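Local coordinates for PROTEIN (hypothetical protein EF0366) (Enterococcus faecalis, PDB 1VPY) that is of unknown function, a DUF72 family member that folds as a TIM alpha/beta barrel and carries zinc ions bound in the crystal, at residues V132-L135 against Q136-H140; Q167-E171 against N172-L176; Y227-N230 against T231-A235; A264-A267 against L268-Q271. One frame throughout, in Å; residues are numbered along the deposited sequence.

In the fold
Contacts 1 and 4 lie wholly on helices around the eight-stranded parallel barrel and each join successive turns of a single helix, 129-141 and 260-273. Contacts 2 and 3 sit at helix ends, closing helix 162-171 and opening helix 231-245, where side-chain groups help bond the backbone. Contacts 1 and 2 are neighbours, centres 11 Å apart, and Arg139 bonds to Asn172 O between them. Contacts 3 and 4 form a second pair, centres 10 Å apart, joined by Tyr229 N to Asn266 OD1. Contact 1 lies across the chain's centre from this pair. Each contact mixes buried groups with exposed ones, the zinc-binding His140 among the latter.

Contact 1: residues V132-L135 against Q136-H140. With ZN (zinc ion), chain D.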
# COMPACT_ATOMS: atom_id res chain seq x y z
N VAL A 132 8.05 -5.83 -16.58
CA VAL A 132 6.65 -5.64 -16.99
C VAL A 132 6.05 -7.05 -17.06
O VAL A 132 4.98 -7.31 -16.50
CB VAL A 132 6.53 -4.90 -18.36
CG1 VAL A 132 5.17 -5.13 -19.00
CG2 VAL A 132 6.81 -3.41 -18.20
N ALA A 133 6.77 -7.96 -17.73
CA ALA A 133 6.41 -9.38 -17.80
C ALA A 133 6.44 -10.07 -16.43
O ALA A 133 5.88 -11.16 -16.27
CB ALA A 133 7.31 -10.11 -18.79
N TYR A 134 7.09 -9.44 -15.45
CA TYR A 134 7.03 -9.91 -14.06
C TYR A 134 5.75 -9.43 -13.38
O TYR A 134 5.19 -10.14 -12.55
CB TYR A 134 8.25 -9.48 -13.25
CG TYR A 134 8.25 -10.01 -11.83
CD1 TYR A 134 8.70 -11.30 -11.55
CD2 TYR A 134 7.78 -9.23 -10.77
CE1 TYR A 134 8.69 -11.80 -10.26
CE2 TYR A 134 7.77 -9.72 -9.47
CZ TYR A 134 8.22 -11.01 -9.23
OH TYR A 134 8.21 -11.52 -7.95
N LEU A 135 5.30 -8.22 -13.73
CA LEU A 135 4.04 -7.69 -13.20
C LEU A 135 2.86 -8.52 -13.69
O LEU A 135 1.86 -8.67 -12.99
CB LEU A 135 3.85 -6.22 -13.57
CG LEU A 135 4.77 -5.17 -12.93
CD1 LEU A 135 4.37 -3.77 -13.36
CD2 LEU A 135 4.77 -5.27 -11.42
N GLN A 136 2.99 -9.08 -14.89
CA GLN A 136 2.00 -9.99 -15.43
C GLN A 136 1.99 -11.30 -14.64
O GLN A 136 0.93 -11.85 -14.37
CB GLN A 136 2.22 -10.23 -16.92
CG GLN A 136 1.94 -8.99 -17.76
CD GLN A 136 2.19 -9.19 -19.24
OE1 GLN A 136 3.11 -9.90 -19.64
NE2 GLN A 136 1.38 -8.53 -20.06
N LYS A 137 3.18 -11.77 -14.26
CA LYS A 137 3.30 -12.94 -13.38
C LYS A 137 2.64 -12.71 -12.02
O LYS A 137 2.01 -13.62 -11.48
CB LYS A 137 4.77 -13.37 -13.20
CG LYS A 137 5.43 -13.98 -14.45
CD LYS A 137 6.64 -14.85 -14.09
CE LYS A 137 7.89 -14.02 -13.79
NZ LYS A 137 8.90 -14.82 -13.03
N ILE A 138 2.78 -11.49 -11.49
CA ILE A 138 2.12 -11.10 -10.24
C ILE A 138 0.61 -11.25 -10.37
O ILE A 138 -0.05 -11.83 -9.50
CB ILE A 138 2.45 -9.64 -9.83
CG1 ILE A 138 3.94 -9.47 -9.49
CG2 ILE A 138 1.56 -9.17 -8.67
CD1 ILE A 138 4.36 -10.09 -8.17
N ARG A 139 0.06 -10.72 -11.47
CA ARG A 139 -1.38 -10.77 -11.72
C ARG A 139 -1.89 -12.21 -11.76
O ARG A 139 -2.90 -12.53 -11.13
CB ARG A 139 -1.75 -10.02 -13.01
CG ARG A 139 -3.22 -10.12 -13.45
CD ARG A 139 -4.15 -9.30 -12.58
NE ARG A 139 -4.35 -9.89 -11.26
CZ ARG A 139 -4.88 -9.26 -10.21
NH1 ARG A 139 -5.28 -8.01 -10.32
NH2 ARG A 139 -5.02 -9.89 -9.06
N HIS A 140 -1.17 -13.06 -12.49
CA HIS A 140 -1.51 -14.48 -12.58
C HIS A 140 -1.46 -15.17 -11.22
O HIS A 140 -2.42 -15.85 -10.84
CB HIS A 140 -0.59 -15.20 -13.57
CG HIS A 140 -0.79 -16.68 -13.61
ND1 HIS A 140 -1.98 -17.26 -14.01
CD2 HIS A 140 0.04 -17.70 -13.30
CE1 HIS A 140 -1.87 -18.57 -13.94
NE2 HIS A 140 -0.65 -18.86 -13.51
ZN ZN D . 0.31 -20.35 -12.43
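Helix 129-141, the outer element of a beta-alpha-beta crossover between strands 114-120 and 147-150, brings Tyr134 against Lys137 and Ile138 one turn further on. The tyrosine ring leaves the backbone with CG anti to N (chi1 -177°), which lays it beside the following turn. Ile138 CD1 packs against Tyr134 CE2 at 3.7 Å, approaching obliquely. The Lys137 side chain runs at about a right angle to that of Tyr134, and its CE, oblique to the ring, comes to 3.6 Å from Tyr134 CD1. Both aliphatic groups lie on the same side of the ring plane. A bend at the third torsion of Lys137 (chi3 -78°) carries NZ past the ring toward a salt bridge with Glu94, and the tyrosine hydroxyl bonds to the carbonyl of Ile81.

In the backbone of this barrel helix, Ile138 N donates to Tyr134 O (3.0 Å) and Gln136 N to Val132 O (3.1 Å). Arg139 N meets Leu135 O at 3.1 Å, but the bond from Lys137 N to Ala133 O is weak. Leu135 and Val132 turn to Phe168 of the adjacent helix 162-171. Arg139 bends away to the carbonyls of Phe142 and Leu145 beyond the helix end. On the exposed side, His140 holds a zinc ion through NE2 at 2.1 Å.

Contact 2: residues Q167-E171 against N172-L176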
# COMPACT_ATOMS: atom_id res chain seq x y z
N GLN A 167 -2.39 2.48 -18.45
CA GLN A 167 -3.25 1.55 -19.19
C GLN A 167 -2.97 0.09 -18.83
O GLN A 167 -3.89 -0.71 -18.67
CB GLN A 167 -3.10 1.77 -20.71
CG GLN A 167 -4.17 1.10 -21.57
CD GLN A 167 -5.60 1.54 -21.26
OE1 GLN A 167 -5.83 2.62 -20.70
NE2 GLN A 167 -6.57 0.71 -21.62
N PHE A 168 -1.69 -0.24 -18.68
CA PHE A 168 -1.27 -1.57 -18.24
C PHE A 168 -1.79 -1.88 -16.84
O PHE A 168 -2.19 -3.01 -16.56
CB PHE A 168 0.26 -1.70 -18.29
CG PHE A 168 0.78 -2.99 -17.73
CD1 PHE A 168 0.87 -4.13 -18.54
CD2 PHE A 168 1.19 -3.08 -16.40
CE1 PHE A 168 1.35 -5.33 -18.03
CE2 PHE A 168 1.67 -4.27 -15.88
CZ PHE A 168 1.75 -5.40 -16.70
N MSE A 169 -1.78 -0.88 -15.96
CA MSE A 169 -2.31 -1.05 -14.61
C MSE A 169 -3.82 -1.21 -14.64
O MSE A 169 -4.36 -2.08 -13.95
CB MSE A 169 -1.92 0.13 -13.72
CG MSE A 169 -0.41 0.35 -13.57
SE MSE A 169 0.52 -1.03 -12.52
CE MSE A 169 2.40 -0.49 -12.84
N LYS A 170 -4.50 -0.38 -15.43
CA LYS A 170 -5.94 -0.51 -15.65
C LYS A 170 -6.32 -1.89 -16.20
O LYS A 170 -7.19 -2.56 -15.64
CB LYS A 170 -6.47 0.58 -16.58
CG LYS A 170 -7.28 1.66 -15.91
CD LYS A 170 -8.56 1.93 -16.69
CE LYS A 170 -9.24 3.21 -16.23
NZ LYS A 170 -8.55 4.41 -16.78
N GLU A 171 -5.67 -2.30 -17.29
CA GLU A 171 -5.94 -3.60 -17.92
C GLU A 171 -5.82 -4.78 -16.96
O GLU A 171 -6.55 -5.76 -17.09
CB GLU A 171 -5.02 -3.83 -19.12
CG GLU A 171 -5.50 -3.20 -20.41
CD GLU A 171 -4.39 -3.08 -21.45
OE1 GLU A 171 -3.25 -3.50 -21.16
OE2 GLU A 171 -4.67 -2.55 -22.55
N ASN A 172 -4.90 -4.68 -16.01
CA ASN A 172 -4.68 -5.76 -15.05
C ASN A 172 -5.40 -5.55 -13.72
O ASN A 172 -5.16 -6.29 -12.77
CB ASN A 172 -3.19 -5.95 -14.81
CG ASN A 172 -2.47 -6.50 -16.02
OD1 ASN A 172 -2.67 -7.65 -16.41
ND2 ASN A 172 -1.63 -5.68 -16.63
N GLN A 173 -6.28 -4.55 -13.67
CA GLN A 173 -6.99 -4.15 -12.45
C GLN A 173 -6.04 -3.88 -11.27
O GLN A 173 -6.41 -4.08 -10.11
CB GLN A 173 -8.07 -5.18 -12.05
CG GLN A 173 -9.19 -5.36 -13.05
CD GLN A 173 -8.98 -6.55 -13.98
OE1 GLN A 173 -8.05 -7.35 -13.80
NE2 GLN A 173 -9.85 -6.69 -14.97
N PHE A 174 -4.82 -3.45 -11.57
CA PHE A 174 -3.87 -3.09 -10.53
C PHE A 174 -4.25 -1.72 -9.99
O PHE A 174 -4.57 -0.81 -10.77
CB PHE A 174 -2.44 -3.06 -11.05
CG PHE A 174 -1.81 -4.42 -11.19
CD1 PHE A 174 -2.05 -5.43 -10.25
CD2 PHE A 174 -0.93 -4.69 -12.24
CE1 PHE A 174 -1.45 -6.69 -10.37
CE2 PHE A 174 -0.33 -5.94 -12.37
CZ PHE A 174 -0.59 -6.94 -11.44
N SER A 175 -4.25 -1.58 -8.67
CA SER A 175 -4.47 -0.29 -8.04
C SER A 175 -3.11 0.40 -7.86
O SER A 175 -2.37 0.09 -6.92
CB SER A 175 -5.20 -0.45 -6.71
OG SER A 175 -5.40 0.81 -6.10
N LEU A 176 -2.76 1.32 -8.76
CA LEU A 176 -1.43 1.94 -8.71
C LEU A 176 -1.36 2.91 -7.54
O LEU A 176 -2.12 3.88 -7.47
CB LEU A 176 -1.07 2.64 -10.01
CG LEU A 176 0.30 3.32 -10.05
CD1 LEU A 176 1.45 2.31 -10.06
CD2 LEU A 176 0.41 4.25 -11.25
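The carbonyl oxygen of Phe168 accepts two hydrogen bonds from Asn172, one from the backbone N at 3.2 Å and one from the side-chain ND2 at 2.7 Å. The two donors come from opposite faces of the carbonyl plane: the backbone N stands above it, and ND2 is tilted from it by 26°. Phe168 O thus takes both nitrogens of Asn172, and the ND2 bond fixes the rotation of the side-chain amide. ND2 is also set 3.2 Å above the Phe168 ring, over its centre. Ring and amide planes are 63° apart, so ND2 points at the pi face and does not stack flat on it. With chi1 at -68°, CG of Asn172 sits beside its own backbone N, which lets both nitrogens turn back to the same carbonyl.

Asn172 is where the chain leaves the helix, and a Schellman motif completes the ending. Gln173, with positive phi, gives its N to Lys170 O at 2.9 Å, and Phe174 N reaches back to Met169 O at 2.8 Å. The selenium of selenomethionine Met169 lies 3.9 Å from Phe174 CB and approaches the ring obliquely in a Met-aromatic contact. Its CE goes on to Leu176 CD1.

The turn links helix 162-171 to strand 175-180 in the barrel. Phe168 touches Gln136 of helix 129-141, Phe174 packs on Ile147 and Ile149 of strand 147-150, and Arg139 of helix 129-141 bonds to the carbonyl of Asn172.

Contact 3: residues Y227-N230 against T231-A235; sequences YHYN and TQEIA. With ZN (zinc ion), chain B.
Asn230 and Glu233 exchange bonds across the first turn of helix 231-245. The asparagine holds CG between its backbone N and carbonyl carbon (chi1 61°), a crowded position that swings OD1 over the turn to accept from Glu233 N at 2.7 Å, nearly along the C=O axis. Glu233 keeps CG beside its own N (chi1 -67°) and runs extended from there, returning OE1 to Asn230 N at 3.0 Å on the anti side of the carboxylate. The amide and carboxylate planes are 29° apart and stacked.

These reciprocal bonds make a capping box at the N-cap of the helix that follows barrel strand 201-205. Ile234 N then closes the first backbone turn on Asn230 O at 2.9 Å. The Tyr227 hydroxyl appears to donate to Glu233 OE2, but the model puts the two so close that the bond is doubtful. Tyr229 lies across the carboxylate at about a right angle, with OE1 at its ring edge, and its CB meets Ile234 CD1 at 3.7 Å; its hydroxyl bonds to Asp180. His228 NE2 binds a zinc ion at 2.3 Å, while ND1 bonds to Asp262.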
# COMPACT_ATOMS: atom_id res chain seq x y z
N TYR A 227 9.72 12.64 9.42
CA TYR A 227 8.97 13.72 8.81
C TYR A 227 7.57 13.86 9.39
O TYR A 227 6.78 12.93 9.32
CB TYR A 227 8.88 13.58 7.28
CG TYR A 227 8.51 14.89 6.62
CD1 TYR A 227 9.45 15.91 6.47
CD2 TYR A 227 7.21 15.12 6.17
CE1 TYR A 227 9.11 17.12 5.88
CE2 TYR A 227 6.86 16.33 5.58
CZ TYR A 227 7.81 17.32 5.44
OH TYR A 227 7.49 18.52 4.86
N HIS A 228 7.29 15.02 9.96
CA HIS A 228 5.97 15.36 10.48
C HIS A 228 5.33 16.36 9.51
O HIS A 228 5.79 17.49 9.40
CB HIS A 228 6.09 15.95 11.89
CG HIS A 228 4.80 16.39 12.51
ND1 HIS A 228 4.16 15.67 13.50
CD2 HIS A 228 4.03 17.49 12.30
CE1 HIS A 228 3.06 16.30 13.86
NE2 HIS A 228 2.95 17.41 13.15
N TYR A 229 4.30 15.92 8.80
CA TYR A 229 3.56 16.77 7.87
C TYR A 229 2.91 17.94 8.59
O TYR A 229 2.37 17.78 9.69
CB TYR A 229 2.46 15.98 7.17
CG TYR A 229 2.93 15.04 6.07
CD1 TYR A 229 3.38 15.54 4.86
CD2 TYR A 229 2.87 13.66 6.24
CE1 TYR A 229 3.79 14.69 3.84
CE2 TYR A 229 3.28 12.79 5.23
CZ TYR A 229 3.74 13.31 4.03
OH TYR A 229 4.13 12.47 3.01
N ASN A 230 2.95 19.11 7.97
CA ASN A 230 2.40 20.32 8.57
C ASN A 230 0.97 20.55 8.12
O ASN A 230 0.44 19.79 7.31
CB ASN A 230 3.28 21.55 8.29
CG ASN A 230 3.43 21.86 6.80
OD1 ASN A 230 2.50 21.68 6.01
ND2 ASN A 230 4.60 22.35 6.42
N THR A 231 0.36 21.62 8.62
CA THR A 231 -1.04 21.94 8.35
C THR A 231 -1.29 22.16 6.85
O THR A 231 -2.28 21.66 6.31
CB THR A 231 -1.50 23.14 9.20
OG1 THR A 231 -1.09 22.93 10.56
CG2 THR A 231 -3.02 23.29 9.18
N GLN A 232 -0.38 22.88 6.19
CA GLN A 232 -0.49 23.12 4.75
C GLN A 232 -0.34 21.85 3.93
O GLN A 232 -1.06 21.65 2.94
CB GLN A 232 0.51 24.19 4.29
CG GLN A 232 0.32 24.63 2.83
CD GLN A 232 -1.02 25.32 2.58
OE1 GLN A 232 -1.93 24.75 1.98
NE2 GLN A 232 -1.14 26.56 3.05
N GLU A 233 0.58 20.98 4.32
CA GLU A 233 0.76 19.71 3.61
C GLU A 233 -0.45 18.80 3.77
O GLU A 233 -0.93 18.23 2.79
CB GLU A 233 2.05 19.02 4.04
CG GLU A 233 3.29 19.79 3.59
CD GLU A 233 4.56 19.34 4.26
OE1 GLU A 233 4.52 18.87 5.43
OE2 GLU A 233 5.62 19.47 3.62
N ILE A 234 -0.96 18.69 5.00
CA ILE A 234 -2.19 17.92 5.24
C ILE A 234 -3.35 18.48 4.42
O ILE A 234 -4.21 17.73 3.97
CB ILE A 234 -2.58 17.84 6.74
CG1 ILE A 234 -1.49 17.16 7.57
CG2 ILE A 234 -3.92 17.14 6.93
CD1 ILE A 234 -1.23 15.73 7.21
N ALA A 235 -3.36 19.80 4.22
CA ALA A 235 -4.39 20.45 3.42
C ALA A 235 -4.27 20.09 1.94
O ALA A 235 -5.28 19.80 1.30
CB ALA A 235 -4.35 21.96 3.61
ZN ZN B . 1.22 18.95 13.32

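Contact 4: residues A264-A267 against L268-Q271; sequences AENA and LQMQ
Gln269 and Asn266 both place CG beside the backbone N, with chi1 at -83° and -68°, and the glutamine then runs extended; the two side chains lie side by side and point the same way on helix 260-273, though their amide planes are 83° apart. This helix follows strand 250-255, the last of the TIM barrel, and the pair spans three residues of one turn. The bond from Asn266 ND2 to Gln269 OE1 is weak, at 3.4 Å. A firmer anchor for Asn266 is its OD1, which accepts from Tyr229 N in the loop before helix 231-245. Gln269 OE1 also rests 3.5 Å from Glu265 CG; the two side chains cross, with carboxylate and amide planes well turned from each other. Gln269 OE1 comes to 3.1 Å from the zinc ion that His228 NE2 binds, a near approach and not a clear metal bond.

The backbone bonds run from i+4 to i. Met270 N bonds to Asn266 O and Gln271 N to Ala267 O, each at 3.0 Å, and Gln269 N bonds to Glu265 O at 2.9 Å. Ala267 and selenomethionine Met270 face Phe255 of strand 250-255, and Met270 also packs on Ile234. On the exposed side, Leu268 folds back over the preceding turn, its CD1 3.4 Å from Ala264 O, the same oxygen that accepts from Leu268 N at 3.1 Å.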
# COMPACT_ATOMS: atom_id res chain seq x y z
N ALA A 264 0.29 9.03 13.31
CA ALA A 264 -1.00 9.08 14.00
C ALA A 264 -1.53 10.49 14.21
O ALA A 264 -2.74 10.71 14.21
CB ALA A 264 -0.92 8.34 15.33
N GLU A 265 -0.63 11.45 14.41
CA GLU A 265 -1.02 12.85 14.57
C GLU A 265 -1.53 13.37 13.22
O GLU A 265 -2.64 13.90 13.14
CB GLU A 265 0.16 13.70 15.08
CG GLU A 265 -0.18 15.15 15.43
CD GLU A 265 -0.80 15.32 16.82
OE1 GLU A 265 -0.87 14.33 17.58
OE2 GLU A 265 -1.20 16.46 17.16
N ASN A 266 -0.73 13.17 12.18
CA ASN A 266 -1.12 13.56 10.83
C ASN A 266 -2.43 12.93 10.35
O ASN A 266 -3.27 13.62 9.75
CB ASN A 266 0.01 13.25 9.83
CG ASN A 266 1.24 14.12 10.04
OD1 ASN A 266 2.31 13.81 9.53
ND2 ASN A 266 1.10 15.22 10.78
N ALA A 267 -2.62 11.64 10.61
CA ALA A 267 -3.85 10.95 10.23
C ALA A 267 -5.07 11.51 10.98
O ALA A 267 -6.13 11.71 10.40
CB ALA A 267 -3.73 9.45 10.44
N LEU A 268 -4.89 11.80 12.27
CA LEU A 268 -5.95 12.43 13.07
C LEU A 268 -6.25 13.85 12.59
O LEU A 268 -7.37 14.32 12.74
CB LEU A 268 -5.59 12.41 14.56
CG LEU A 268 -5.99 11.20 15.44
CD1 LEU A 268 -5.93 9.79 14.75
CD2 LEU A 268 -5.17 11.20 16.74
N GLN A 269 -5.25 14.52 12.01
CA GLN A 269 -5.45 15.84 11.39
C GLN A 269 -6.33 15.74 10.15
O GLN A 269 -7.33 16.45 10.05
CB GLN A 269 -4.12 16.51 11.05
CG GLN A 269 -3.46 17.23 12.22
CD GLN A 269 -2.00 17.58 11.96
OE1 GLN A 269 -1.09 17.07 12.63
NE2 GLN A 269 -1.77 18.45 10.97
N MSE A 270 -5.94 14.87 9.22
CA MSE A 270 -6.68 14.63 7.99
C MSE A 270 -8.14 14.31 8.26
O MSE A 270 -9.05 14.92 7.69
CB MSE A 270 -6.05 13.50 7.21
CG MSE A 270 -5.32 13.93 5.95
SE MSE A 270 -5.41 12.57 4.51
CE MSE A 270 -7.21 11.96 4.85
N GLN A 271 -8.35 13.34 9.13
CA GLN A 271 -9.66 12.93 9.61
C GLN A 271 -10.54 14.11 10.04
O GLN A 271 -11.75 14.10 9.82
CB GLN A 271 -9.47 11.98 10.78
CG GLN A 271 -10.67 11.13 11.14
CD GLN A 271 -10.26 9.87 11.86
OE1 GLN A 271 -10.56 9.68 13.04
NE2 GLN A 271 -9.53 9.00 11.15